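PDB 2V7S: putative lipoprotein LppA from Mycobacterium tuberculosis, which is of unknown function but is a putative membrane-attached lipoprotein of the mycobacterial LppA/LppB family, found only in pathogenic mycobacteria. Local coordinates for residues E60-R65 / D186-Q191; I73-S78 / Q84-D89; A102-L107 / A112-A117; E140-Y145 / Y169-L174. All blocks are in the same frame, centred on the assembly; numbering follows the deposited sequence.

Interaction 1: residues E60-R65 / D186-Q191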
loop_
_atom_site.group_PDB
_atom_site.type_symbol
_atom_site.label_atom_id
_atom_site.label_comp_id
_atom_site.label_asym_id
_atom_site.label_seq_id
_atom_site.Cartn_x
_atom_site.Cartn_y
_atom_site.Cartn_z
ATOM N N GLU A 60 -21.220 11.321 1.782
ATOM C CA GLU A 60 -22.320 12.285 1.657
ATOM C C GLU A 60 -23.161 12.315 2.922
ATOM O O GLU A 60 -23.528 13.381 3.375
ATOM C CB GLU A 60 -23.223 11.934 0.456
ATOM C CG GLU A 60 -22.552 12.160 -0.932
ATOM C CD GLU A 60 -21.649 10.982 -1.411
ATOM O OE1 GLU A 60 -21.374 10.041 -0.633
ATOM O OE2 GLU A 60 -21.206 10.996 -2.586
ATOM N N ALA A 61 -23.454 11.149 3.500
ATOM C CA ALA A 61 -24.220 11.125 4.758
ATOM C C ALA A 61 -23.389 11.716 5.891
ATOM O O ALA A 61 -23.888 12.467 6.723
ATOM C CB ALA A 61 -24.671 9.684 5.130
ATOM N N ALA A 62 -22.126 11.344 5.949
ATOM C CA ALA A 62 -21.244 11.835 7.012
ATOM C C ALA A 62 -21.100 13.349 7.012
ATOM O O ALA A 62 -20.958 13.934 8.070
ATOM C CB ALA A 62 -19.874 11.220 6.852
ATOM N N ARG A 63 -21.052 13.948 5.828
ATOM C CA ARG A 63 -20.855 15.390 5.677
ATOM C C ARG A 63 -22.094 16.108 6.186
ATOM O O ARG A 63 -21.987 17.125 6.874
ATOM C CB ARG A 63 -20.583 15.776 4.192
ATOM C CG ARG A 63 -20.466 17.321 4.015
ATOM C CD ARG A 63 -20.337 17.750 2.554
ATOM N NE ARG A 63 -21.169 18.919 2.265
ATOM C CZ ARG A 63 -21.003 20.157 2.737
ATOM N NH1 ARG A 63 -19.991 20.496 3.578
ATOM N NH2 ARG A 63 -21.892 21.078 2.357
ATOM N N GLU A 64 -23.265 15.576 5.834
ATOM C CA GLU A 64 -24.543 16.074 6.340
ATOM C C GLU A 64 -24.610 16.078 7.880
ATOM O O GLU A 64 -25.005 17.087 8.515
ATOM C CB GLU A 64 -25.705 15.247 5.724
ATOM C CG GLU A 64 -27.073 15.653 6.260
ATOM C CD GLU A 64 -28.192 14.725 5.784
ATOM O OE1 GLU A 64 -28.482 14.743 4.582
ATOM O OE2 GLU A 64 -28.791 14.007 6.621
ATOM N N ARG A 65 -24.217 14.962 8.467
ATOM C CA ARG A 65 -24.264 14.764 9.908
ATOM C C ARG A 65 -23.236 15.621 10.637
ATOM O O ARG A 65 -23.481 16.113 11.735
ATOM C CB ARG A 65 -24.080 13.257 10.241
ATOM C CG ARG A 65 -25.444 12.476 10.041
ATOM C CD ARG A 65 -25.365 11.174 9.290
ATOM N NE ARG A 65 -26.735 10.749 8.958
ATOM C CZ ARG A 65 -27.430 11.122 7.892
ATOM N NH1 ARG A 65 -26.881 11.874 6.935
ATOM N NH2 ARG A 65 -28.675 10.694 7.754
ATOM N N ASP A 186 -13.591 11.513 9.633
ATOM C CA ASP A 186 -12.821 10.381 9.238
ATOM C C ASP A 186 -13.090 10.151 7.741
ATOM O O ASP A 186 -13.928 10.844 7.159
ATOM C CB ASP A 186 -13.290 9.196 10.093
ATOM C CG ASP A 186 -12.427 7.971 9.937
ATOM O OD1 ASP A 186 -11.299 8.076 9.464
ATOM O OD2 ASP A 186 -12.883 6.894 10.345
ATOM N N CYS A 187 -12.373 9.191 7.144
ATOM C CA CYS A 187 -12.479 8.838 5.743
ATOM C C CYS A 187 -13.741 7.992 5.532
ATOM O O CYS A 187 -14.015 7.080 6.335
ATOM C CB CYS A 187 -11.200 8.056 5.302
ATOM S SG CYS A 187 -11.210 7.595 3.551
ATOM N N PHE A 188 -14.532 8.305 4.501
ATOM C CA PHE A 188 -15.727 7.479 4.172
ATOM C C PHE A 188 -15.723 7.271 2.682
ATOM O O PHE A 188 -15.347 8.157 1.966
ATOM C CB PHE A 188 -17.064 8.183 4.535
ATOM C CG PHE A 188 -17.280 8.385 6.016
ATOM C CD1 PHE A 188 -16.624 9.421 6.689
ATOM C CD2 PHE A 188 -18.122 7.535 6.745
ATOM C CE1 PHE A 188 -16.782 9.601 8.083
ATOM C CE2 PHE A 188 -18.319 7.727 8.148
ATOM C CZ PHE A 188 -17.632 8.786 8.801
ATOM N N LEU A 189 -16.145 6.092 2.235
ATOM C CA LEU A 189 -16.386 5.818 0.826
ATOM C C LEU A 189 -17.484 6.713 0.294
ATOM O O LEU A 189 -18.503 6.934 0.954
ATOM C CB LEU A 189 -16.830 4.339 0.656
ATOM C CG LEU A 189 -15.921 3.201 1.152
ATOM C CD1 LEU A 189 -16.525 1.807 0.899
ATOM C CD2 LEU A 189 -14.591 3.320 0.380
ATOM N N LEU A 190 -17.303 7.202 -0.930
ATOM C CA LEU A 190 -18.362 7.892 -1.624
ATOM C C LEU A 190 -19.557 6.950 -1.842
ATOM O O LEU A 190 -19.366 5.755 -2.026
ATOM C CB LEU A 190 -17.816 8.350 -2.990
ATOM C CG LEU A 190 -16.560 9.252 -2.965
ATOM C CD1 LEU A 190 -16.055 9.549 -4.389
ATOM C CD2 LEU A 190 -16.850 10.572 -2.232
ATOM N N GLN A 191 -20.779 7.481 -1.836
ATOM C CA GLN A 191 -21.935 6.645 -2.138
ATOM C C GLN A 191 -21.795 5.893 -3.483
ATOM O O GLN A 191 -22.207 4.749 -3.594
ATOM C CB GLN A 191 -23.257 7.432 -2.078
ATOM C CG GLN A 191 -24.458 6.542 -2.408
ATOM C CD GLN A 191 -24.666 5.496 -1.332
ATOM O OE1 GLN A 191 -24.495 5.790 -0.145
ATOM N NE2 GLN A 191 -25.036 4.290 -1.721
#

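Interaction 2: residues I73-S78 / Q84-D89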
loop_
_atom_site.group_PDB
_atom_site.type_symbol
_atom_site.label_atom_id
_atom_site.label_comp_id
_atom_site.label_asym_id
_atom_site.label_seq_id
_atom_site.Cartn_x
_atom_site.Cartn_y
_atom_site.Cartn_z
ATOM N N ILE A 73 -23.011 22.589 17.916
ATOM C CA ILE A 73 -21.943 23.236 18.689
ATOM C C ILE A 73 -22.147 24.765 18.680
ATOM O O ILE A 73 -22.068 25.418 19.727
ATOM C CB ILE A 73 -20.528 22.880 18.135
ATOM C CG1 ILE A 73 -20.177 21.406 18.446
ATOM C CG2 ILE A 73 -19.424 23.832 18.753
ATOM C CD1 ILE A 73 -19.048 20.838 17.573
ATOM N N ALA A 74 -22.342 25.316 17.484
ATOM C CA ALA A 74 -22.471 26.762 17.307
ATOM C C ALA A 74 -23.668 27.283 18.113
ATOM O O ALA A 74 -23.569 28.332 18.746
ATOM C CB ALA A 74 -22.612 27.088 15.803
ATOM N N ASP A 75 -24.788 26.561 18.081
ATOM C CA ASP A 75 -25.996 26.927 18.846
ATOM C C ASP A 75 -25.765 26.917 20.350
ATOM O O ASP A 75 -26.131 27.861 21.022
ATOM C CB ASP A 75 -27.204 26.036 18.504
ATOM C CG ASP A 75 -27.907 26.495 17.248
ATOM O OD1 ASP A 75 -27.787 27.681 16.910
ATOM O OD2 ASP A 75 -28.592 25.699 16.601
ATOM N N ARG A 76 -25.138 25.873 20.850
ATOM C CA ARG A 76 -24.809 25.718 22.263
ATOM C C ARG A 76 -23.794 26.823 22.671
ATOM O O ARG A 76 -23.887 27.404 23.751
ATOM C CB ARG A 76 -24.194 24.319 22.482
ATOM C CG ARG A 76 -25.207 23.104 22.467
ATOM C CD ARG A 76 -24.500 21.854 22.984
ATOM N NE ARG A 76 -24.195 22.101 24.395
ATOM C CZ ARG A 76 -23.287 21.479 25.126
ATOM N NH1 ARG A 76 -23.128 21.842 26.393
ATOM N NH2 ARG A 76 -22.546 20.510 24.612
ATOM N N VAL A 77 -22.849 27.118 21.780
ATOM C CA VAL A 77 -21.860 28.172 22.065
ATOM C C VAL A 77 -22.551 29.519 22.185
ATOM O O VAL A 77 -22.341 30.250 23.151
ATOM C CB VAL A 77 -20.693 28.217 21.036
ATOM C CG1 VAL A 77 -19.857 29.484 21.249
ATOM C CG2 VAL A 77 -19.810 26.987 21.216
ATOM N N SER A 78 -23.384 29.835 21.207
ATOM C CA SER A 78 -24.149 31.085 21.197
ATOM C C SER A 78 -25.103 31.190 22.387
ATOM O O SER A 78 -25.328 32.290 22.910
ATOM C CB SER A 78 -24.920 31.210 19.893
ATOM O OG SER A 78 -24.007 31.362 18.816
ATOM N N GLN A 84 -23.379 36.330 21.634
ATOM C CA GLN A 84 -22.698 35.627 20.540
ATOM C C GLN A 84 -23.697 35.163 19.467
ATOM O O GLN A 84 -24.820 34.754 19.766
ATOM C CB GLN A 84 -21.777 34.495 21.026
ATOM C CG GLN A 84 -20.879 33.820 19.922
ATOM C CD GLN A 84 -19.842 34.750 19.285
ATOM O OE1 GLN A 84 -18.677 34.765 19.671
ATOM N NE2 GLN A 84 -20.253 35.483 18.275
ATOM N N THR A 85 -23.292 35.302 18.214
ATOM C CA THR A 85 -24.092 34.865 17.078
ATOM C C THR A 85 -23.198 34.028 16.123
ATOM O O THR A 85 -21.968 34.005 16.259
ATOM C CB THR A 85 -24.643 36.086 16.293
ATOM O OG1 THR A 85 -23.554 36.893 15.824
ATOM C CG2 THR A 85 -25.588 36.954 17.167
ATOM N N TRP A 86 -23.818 33.363 15.162
ATOM C CA TRP A 86 -23.077 32.584 14.177
ATOM C C TRP A 86 -23.861 32.449 12.889
ATOM O O TRP A 86 -25.072 32.676 12.853
ATOM C CB TRP A 86 -22.717 31.192 14.714
ATOM C CG TRP A 86 -23.891 30.261 14.879
ATOM C CD1 TRP A 86 -24.747 30.188 15.949
ATOM C CD2 TRP A 86 -24.344 29.290 13.935
ATOM N NE1 TRP A 86 -25.696 29.209 15.727
ATOM C CE2 TRP A 86 -25.482 28.655 14.493
ATOM C CE3 TRP A 86 -23.897 28.892 12.674
ATOM C CZ2 TRP A 86 -26.178 27.616 13.834
ATOM C CZ3 TRP A 86 -24.592 27.863 11.996
ATOM C CH2 TRP A 86 -25.715 27.229 12.600
ATOM N N LYS A 87 -23.146 32.081 11.830
ATOM C CA LYS A 87 -23.771 31.650 10.573
ATOM C C LYS A 87 -22.826 30.649 9.906
ATOM O O LYS A 87 -21.619 30.636 10.198
ATOM C CB LYS A 87 -23.997 32.849 9.643
ATOM C CG LYS A 87 -22.705 33.526 9.162
ATOM C CD LYS A 87 -22.989 34.775 8.290
ATOM C CE LYS A 87 -21.731 35.239 7.569
ATOM N NZ LYS A 87 -22.038 36.188 6.385
ATOM N N PHE A 88 -23.373 29.821 9.017
ATOM C CA PHE A 88 -22.559 29.112 8.086
ATOM C C PHE A 88 -21.967 30.124 7.140
ATOM O O PHE A 88 -22.637 31.024 6.684
ATOM C CB PHE A 88 -23.354 28.045 7.341
ATOM C CG PHE A 88 -23.671 26.874 8.194
ATOM C CD1 PHE A 88 -24.988 26.548 8.491
ATOM C CD2 PHE A 88 -22.636 26.110 8.732
ATOM C CE1 PHE A 88 -25.275 25.427 9.326
ATOM C CE2 PHE A 88 -22.892 25.011 9.541
ATOM C CZ PHE A 88 -24.222 24.676 9.847
ATOM N N ASP A 89 -20.681 29.995 6.876
ATOM C CA ASP A 89 -19.991 30.901 5.972
ATOM C C ASP A 89 -20.706 30.845 4.627
ATOM O O ASP A 89 -20.906 29.780 4.075
ATOM C CB ASP A 89 -18.552 30.422 5.843
ATOM C CG ASP A 89 -17.633 31.415 5.152
ATOM O OD1 ASP A 89 -18.062 32.252 4.315
ATOM O OD2 ASP A 89 -16.427 31.318 5.464
#

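Interaction 3: residues A102-L107 / A112-A117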
loop_
_atom_site.group_PDB
_atom_site.type_symbol
_atom_site.label_atom_id
_atom_site.label_comp_id
_atom_site.label_asym_id
_atom_site.label_seq_id
_atom_site.Cartn_x
_atom_site.Cartn_y
_atom_site.Cartn_z
ATOM N N ALA A 102 -11.841 16.664 2.136
ATOM C CA ALA A 102 -10.398 16.555 2.195
ATOM C C ALA A 102 -10.006 15.148 1.748
ATOM O O ALA A 102 -10.850 14.239 1.719
ATOM C CB ALA A 102 -9.906 16.850 3.615
ATOM N N LEU A 103 -8.737 14.975 1.392
ATOM C CA LEU A 103 -8.225 13.676 0.996
ATOM C C LEU A 103 -8.144 12.695 2.156
ATOM O O LEU A 103 -7.728 13.073 3.244
ATOM C CB LEU A 103 -6.804 13.820 0.433
ATOM C CG LEU A 103 -6.699 14.708 -0.810
ATOM C CD1 LEU A 103 -5.256 14.808 -1.235
ATOM C CD2 LEU A 103 -7.557 14.112 -1.917
ATOM N N CYS A 104 -8.476 11.435 1.890
ATOM C CA CYS A 104 -8.077 10.335 2.788
ATOM C C CYS A 104 -6.575 10.067 2.684
ATOM O O CYS A 104 -5.945 10.360 1.660
ATOM C CB CYS A 104 -8.814 9.037 2.450
ATOM S SG CYS A 104 -10.544 9.274 2.606
ATOM N N ASP A 105 -6.031 9.479 3.747
ATOM C CA ASP A 105 -4.617 9.130 3.848
ATOM C C ASP A 105 -4.199 8.137 2.758
ATOM O O ASP A 105 -3.136 8.269 2.167
ATOM C CB ASP A 105 -4.349 8.535 5.244
ATOM C CG ASP A 105 -4.420 9.601 6.380
ATOM O OD1 ASP A 105 -4.463 10.820 6.058
ATOM O OD2 ASP A 105 -4.443 9.229 7.601
ATOM N N LYS A 106 -5.067 7.164 2.463
ATOM C CA LYS A 106 -4.627 6.001 1.683
ATOM C C LYS A 106 -5.544 5.602 0.530
ATOM O O LYS A 106 -5.315 4.592 -0.133
ATOM C CB LYS A 106 -4.368 4.804 2.620
ATOM C CG LYS A 106 -3.154 4.973 3.545
ATOM C CD LYS A 106 -1.852 4.935 2.747
ATOM C CE LYS A 106 -0.682 5.455 3.570
ATOM N NZ LYS A 106 0.485 5.797 2.689
ATOM N N LEU A 107 -6.567 6.402 0.277
ATOM C CA LEU A 107 -7.479 6.166 -0.828
ATOM C C LEU A 107 -7.583 7.438 -1.628
ATOM O O LEU A 107 -7.561 8.528 -1.045
ATOM C CB LEU A 107 -8.857 5.772 -0.301
ATOM C CG LEU A 107 -8.978 4.339 0.236
ATOM C CD1 LEU A 107 -10.347 4.085 0.849
ATOM C CD2 LEU A 107 -8.680 3.311 -0.843
ATOM N N ALA A 112 -12.867 7.618 -1.820
ATOM C CA ALA A 112 -13.241 7.992 -0.466
ATOM C C ALA A 112 -12.719 9.407 -0.175
ATOM O O ALA A 112 -11.745 9.828 -0.785
ATOM C CB ALA A 112 -12.662 7.042 0.524
ATOM N N ARG A 113 -13.413 10.136 0.696
ATOM C CA ARG A 113 -12.994 11.489 1.127
ATOM C C ARG A 113 -13.334 11.639 2.590
ATOM O O ARG A 113 -14.174 10.897 3.123
ATOM C CB ARG A 113 -13.712 12.585 0.325
ATOM C CG ARG A 113 -13.304 12.632 -1.144
ATOM C CD ARG A 113 -14.177 13.586 -1.954
ATOM N NE ARG A 113 -14.021 13.321 -3.377
ATOM C CZ ARG A 113 -14.269 14.192 -4.352
ATOM N NH1 ARG A 113 -14.686 15.429 -4.064
ATOM N NH2 ARG A 113 -14.071 13.837 -5.620
ATOM N N ARG A 114 -12.694 12.626 3.221
ATOM C CA ARG A 114 -12.983 12.991 4.595
ATOM C C ARG A 114 -13.934 14.197 4.517
ATOM O O ARG A 114 -13.592 15.220 3.863
ATOM C CB ARG A 114 -11.667 13.378 5.304
ATOM C CG ARG A 114 -10.655 12.209 5.459
ATOM C CD ARG A 114 -9.370 12.732 6.164
ATOM N NE ARG A 114 -9.593 13.084 7.585
ATOM C CZ ARG A 114 -8.889 14.005 8.267
ATOM N NH1 ARG A 114 -7.913 14.697 7.675
ATOM N NH2 ARG A 114 -9.165 14.265 9.550
ATOM N N PRO A 115 -15.144 14.079 5.124
ATOM C CA PRO A 115 -16.072 15.215 5.053
ATOM C C PRO A 115 -15.555 16.414 5.831
ATOM O O PRO A 115 -14.845 16.246 6.814
ATOM C CB PRO A 115 -17.346 14.688 5.694
ATOM C CG PRO A 115 -16.964 13.455 6.461
ATOM C CD PRO A 115 -15.709 12.920 5.843
ATOM N N ILE A 116 -15.905 17.607 5.347
ATOM C CA ILE A 116 -15.624 18.852 6.038
ATOM C C ILE A 116 -16.997 19.478 6.257
ATOM O O ILE A 116 -17.792 19.694 5.309
ATOM C CB ILE A 116 -14.760 19.788 5.174
ATOM C CG1 ILE A 116 -13.366 19.177 4.886
ATOM C CG2 ILE A 116 -14.687 21.209 5.818
ATOM C CD1 ILE A 116 -12.581 19.966 3.828
ATOM N N ALA A 117 -17.319 19.717 7.511
ATOM C CA ALA A 117 -18.615 20.315 7.835
ATOM C C ALA A 117 -18.677 21.764 7.250
ATOM O O ALA A 117 -17.625 22.459 7.166
ATOM C CB ALA A 117 -18.789 20.286 9.341
HETATM O O HOH W 1 -6.071 12.995 5.394
HETATM O O HOH W 2 -9.248 10.825 -0.894
#

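Interaction 4: residues E140-Y145 / Y169-L174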
loop_
_atom_site.group_PDB
_atom_site.type_symbol
_atom_site.label_atom_id
_atom_site.label_comp_id
_atom_site.label_asym_id
_atom_site.label_seq_id
_atom_site.Cartn_x
_atom_site.Cartn_y
_atom_site.Cartn_z
ATOM N N GLU A 140 -16.944 18.560 24.477
ATOM C CA GLU A 140 -18.067 17.666 24.762
ATOM C C GLU A 140 -18.619 17.004 23.516
ATOM O O GLU A 140 -18.892 15.795 23.527
ATOM C CB GLU A 140 -19.174 18.410 25.489
ATOM C CG GLU A 140 -18.868 18.682 26.953
ATOM C CD GLU A 140 -19.938 19.501 27.618
ATOM O OE1 GLU A 140 -20.904 19.912 26.926
ATOM O OE2 GLU A 140 -19.821 19.725 28.836
ATOM N N GLU A 141 -18.759 17.774 22.433
ATOM C CA GLU A 141 -19.351 17.228 21.202
ATOM C C GLU A 141 -18.351 16.370 20.455
ATOM O O GLU A 141 -18.703 15.284 19.971
ATOM C CB GLU A 141 -19.914 18.336 20.302
ATOM C CG GLU A 141 -20.997 19.226 20.994
ATOM C CD GLU A 141 -22.300 18.491 21.344
ATOM O OE1 GLU A 141 -22.594 17.446 20.743
ATOM O OE2 GLU A 141 -23.064 18.985 22.204
ATOM N N ALA A 142 -17.098 16.817 20.401
ATOM C CA ALA A 142 -16.039 16.017 19.756
ATOM C C ALA A 142 -15.893 14.634 20.397
ATOM O O ALA A 142 -15.650 13.650 19.698
ATOM C CB ALA A 142 -14.698 16.747 19.790
ATOM N N ALA A 143 -16.048 14.552 21.721
ATOM C CA ALA A 143 -15.875 13.277 22.425
ATOM C C ALA A 143 -16.884 12.238 21.914
ATOM O O ALA A 143 -16.603 11.025 21.929
ATOM C CB ALA A 143 -16.000 13.451 23.943
ATOM N N LYS A 144 -18.033 12.704 21.429
ATOM C CA LYS A 144 -19.095 11.770 20.993
ATOM C C LYS A 144 -18.648 11.057 19.722
ATOM O O LYS A 144 -19.212 10.032 19.350
ATOM C CB LYS A 144 -20.410 12.510 20.714
ATOM C CG LYS A 144 -21.127 13.138 21.906
ATOM C CD LYS A 144 -22.224 14.088 21.357
ATOM C CE LYS A 144 -23.113 14.703 22.442
ATOM N NZ LYS A 144 -24.130 15.615 21.838
ATOM N N TYR A 145 -17.673 11.669 19.019
ATOM C CA TYR A 145 -17.081 11.131 17.795
ATOM C C TYR A 145 -15.734 10.375 18.018
ATOM O O TYR A 145 -15.103 9.902 17.056
ATOM C CB TYR A 145 -16.918 12.255 16.755
ATOM C CG TYR A 145 -18.249 12.689 16.181
ATOM C CD1 TYR A 145 -18.998 13.689 16.801
ATOM C CD2 TYR A 145 -18.761 12.091 15.023
ATOM C CE1 TYR A 145 -20.231 14.077 16.309
ATOM C CE2 TYR A 145 -19.988 12.491 14.486
ATOM C CZ TYR A 145 -20.711 13.484 15.135
ATOM O OH TYR A 145 -21.925 13.872 14.655
ATOM N N TYR A 169 -11.287 12.143 13.283
ATOM C CA TYR A 169 -11.967 13.463 13.301
ATOM C C TYR A 169 -11.066 14.556 13.834
ATOM O O TYR A 169 -10.067 14.286 14.564
ATOM C CB TYR A 169 -13.273 13.435 14.124
ATOM C CG TYR A 169 -14.297 12.489 13.564
ATOM C CD1 TYR A 169 -14.160 11.100 13.762
ATOM C CD2 TYR A 169 -15.406 12.960 12.843
ATOM C CE1 TYR A 169 -15.097 10.211 13.274
ATOM C CE2 TYR A 169 -16.337 12.057 12.311
ATOM C CZ TYR A 169 -16.146 10.687 12.536
ATOM O OH TYR A 169 -17.035 9.774 12.064
ATOM N N GLU A 170 -11.396 15.799 13.452
ATOM C CA GLU A 170 -10.674 16.952 13.977
ATOM C C GLU A 170 -11.676 18.096 14.115
ATOM O O GLU A 170 -12.350 18.411 13.158
ATOM C CB GLU A 170 -9.448 17.338 13.106
ATOM C CG GLU A 170 -8.685 18.631 13.637
ATOM C CD GLU A 170 -7.485 19.083 12.789
ATOM O OE1 GLU A 170 -7.212 18.504 11.712
ATOM O OE2 GLU A 170 -6.784 20.040 13.189
ATOM N N PHE A 171 -11.782 18.670 15.316
ATOM C CA PHE A 171 -12.676 19.807 15.584
ATOM C C PHE A 171 -11.801 20.954 15.945
ATOM O O PHE A 171 -10.966 20.818 16.829
ATOM C CB PHE A 171 -13.613 19.505 16.766
ATOM C CG PHE A 171 -14.618 18.392 16.499
ATOM C CD1 PHE A 171 -14.202 17.077 16.311
ATOM C CD2 PHE A 171 -15.986 18.668 16.454
ATOM C CE1 PHE A 171 -15.145 16.057 16.077
ATOM C CE2 PHE A 171 -16.911 17.658 16.198
ATOM C CZ PHE A 171 -16.496 16.363 16.017
ATOM N N ARG A 172 -11.998 22.110 15.304
ATOM C CA ARG A 172 -11.107 23.245 15.562
ATOM C C ARG A 172 -11.880 24.562 15.675
ATOM O O ARG A 172 -12.643 24.934 14.773
ATOM C CB ARG A 172 -10.069 23.390 14.451
ATOM C CG ARG A 172 -8.908 24.283 14.889
ATOM C CD ARG A 172 -7.854 24.397 13.805
ATOM N NE ARG A 172 -6.717 25.167 14.290
ATOM C CZ ARG A 172 -5.672 25.515 13.547
ATOM N NH1 ARG A 172 -4.684 26.207 14.094
ATOM N NH2 ARG A 172 -5.625 25.184 12.254
ATOM N N LEU A 173 -11.653 25.231 16.796
ATOM C CA LEU A 173 -12.162 26.541 17.053
ATOM C C LEU A 173 -10.943 27.459 17.033
ATOM O O LEU A 173 -10.085 27.380 17.911
ATOM C CB LEU A 173 -12.866 26.551 18.427
ATOM C CG LEU A 173 -13.519 27.830 18.937
ATOM C CD1 LEU A 173 -14.758 28.081 18.095
ATOM C CD2 LEU A 173 -13.918 27.689 20.425
ATOM N N LEU A 174 -10.854 28.310 16.008
ATOM C CA LEU A 174 -9.705 29.146 15.816
ATOM C C LEU A 174 -10.130 30.596 15.705
ATOM O O LEU A 174 -11.065 30.918 14.994
ATOM C CB LEU A 174 -8.955 28.729 14.536
ATOM C CG LEU A 174 -7.786 29.599 14.062
ATOM C CD1 LEU A 174 -6.593 29.548 14.996
ATOM C CD2 LEU A 174 -7.363 29.158 12.666
#

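Interaction 1: residues E60-R65 / D186-Q191
Glu60 leaves helix 59-80 with CG anti to its own carbonyl carbon and then bends at CB-CG (chi2 83°), a turn that carries its carboxylate to the backbone amide of Gln191. The target is a helix N-terminus: Leu190 holds the N-cap position, and Gln191 opens the short helix 191-194. The amide of Gln191 N is 2.9 Å from Glu60 OE1 and points at it fairly straight (159° at the hydrogen). OE1 receives it on its syn side, a little out of the carboxylate plane. The two side chains themselves cross at about a right angle, and Gln191 turns its own amide away to Asp195. A carboxylate set against the first turn of a helix is probably favoured in its charged form, because it faces the positive end of the helix.

Half a turn further along helix 59-80 the chemistry becomes apolar. Ala62 meets Phe188, from the edge strand 188-189 of the small three-stranded sheet, in a buried CH-pi contact. Pro115 packs against both residues, and Lys56 adds a cation-pi interaction with the ring. The helix is therefore joined to the strand by a flat apolar seat and to the following helix by a polar bond nearer solvent. The methyl carbon Ala62 CB rests almost on the normal of the Phe188 ring (9° off it), 3.6 Å from the centroid.

Interaction 2: residues I73-S78 / Q84-D89
Ala74, whose methyl lies against the indole of Trp86, has its carbonyl oxygen gripped by two donors from one residue. Ser78 N makes the helical bond to Ala74 O at 2.9 Å, while Ser78 OG reaches Ala74 O at 3.1 Å from the opposite face of the carbonyl plane. Held this way, the serine hydroxyl stands at the edge of the indole, with Ser78 OG 3.2 Å from Trp86 CD1.

The setting is a helix followed by an antiparallel strand: helix 59-80 turns through a short connection into strand 86-88, an outermost strand of the six-stranded sheet, and the two local axes run at 167°. Trp86 places CG between its backbone N and carbonyl carbon (chi1 70°), which lifts the indole toward the helix. Ala74 CB then sits over the centre of the five-membered ring, only 3.4 Å from Trp86 CD2, a snug CH-pi contact. Asp75 supplies the polar partner. Trp86 NE1 donates to Asp75 OD1 at 2.8 Å, staying close to the ring plane but arriving from above the carboxylate plane, with a moderate bend at the hydrogen (149°). Within the strand, Trp86 CZ3 lies over the face of the Phe88 ring.

A methyl on the face and an oxygen at the N-H edge together probably hold the indole's rotation. The N-H finds its acceptor at the surface, and its donation may help stabilise the charged aspartate.

Interaction 3: residues A102-L107 / A112-A117
Ala102 and Arg114 are joined by two nearly linear backbone bonds, as an antiparallel hydrogen-bonded pair in a beta hairpin: Ala102 N donates to Arg114 O at 2.9 Å, and Arg114 N returns a bond to Ala102 O at 2.9 Å. Toward the turn, water takes over the bridging. One molecule accepts from Cys104 N and donates to Leu107 O and to Ala112 O, the last at 2.7 Å. A second donates to Leu103 O at 2.7 Å and to Asp105 OD1, and is weakly approached by Arg114 NH1.

Arg114 CD lies 3.4 Å from Leu103 O; beyond it the chain bends at CG-CD (chi3 69°) and the guanidinium goes on to the carbonyls of Gly185 and Gly168. On the buried side, Ala112 CB is met by Cys104 SG at 3.7 Å and by Leu107 CD1 at 3.8 Å. Near the turn, Asp36 of the second subunit accepts a bond from Asp105 N.

Direct strand bonds are few, and two waters serve the carbonyls of Leu103, Leu107 and Ala112. A disulfide from Cys104 to Cys187, beside the third strand, probably restrains the hairpin against the rest of the small sheet.

Interaction 4: residues E140-Y145 / Y169-L174
Ala142 and Phe171 make the tight, buried part of this contact, whereas Tyr145 and Tyr169 form its more open end. The helix 128-143 meets strand 169-175 of the six-stranded sheet through a small methyl placed on a large ring: Ala142 CB lies over the face of Phe171, offset toward the rim, 3.5 Å from Phe171 CD1. Phe171 holds CG anti to its carbonyl carbon (chi1 -66°), which helps set its ring against Ala142.

Further along the chain Tyr145 comes in across both aromatic residues, completing an aromatic cluster. Its CD1 approaches Phe171 CZ to 3.7 Å, close to the plane of the phenylalanine ring, with the two ring planes inclined at 46°. Tyr145 CD2, the other ortho carbon, is 3.6 Å from Tyr169 CE2, over the Tyr169 face, and that pair is again oblique, at 49°. Tyr145 CB sits over the centre of the Tyr169 ring in a longer CH-pi contact, its carbon 4.1 Å from the centroid. No hydrogen bond crosses between the segments. The polar atoms of Tyr145 are taken up by residues outside the two segments: OH bonds to Thr69, and the backbone O to Asn167. Lys144, exposed, reaches back to the buried Glu141, its NZ 2.6 Å from Glu141 OE1; Glu141 OE2 pairs with Arg76.

Phe171 also packs on Val138, from the same helix, and on Val164 of neighbouring strand 160-166, while Leu66 of helix 59-80 lies against Tyr145.

Overall arrangement
Helix 59-80 serves both interaction 1, at its start, and interaction 2, further along, about 23 Å apart between centres. Interactions 2 and 4 reach the six-stranded sheet and are tied by salt bridges from Arg76 to Glu140 and Glu141. Interactions 1 and 3 share the small sheet, where the disulfide couples them, and both touch the second subunit. Interaction 1 is a buried contact with one exposed polar end. Interaction 2, partly buried, sets a buried methyl beside an exposed aspartate. Interaction 4 lies nearer the centre and relies on apolar packing of aromatic rings and an alanine methyl, with no hydrogen bond across it, while interaction 3 adds backbone bonds and waters to packing round a disulfide.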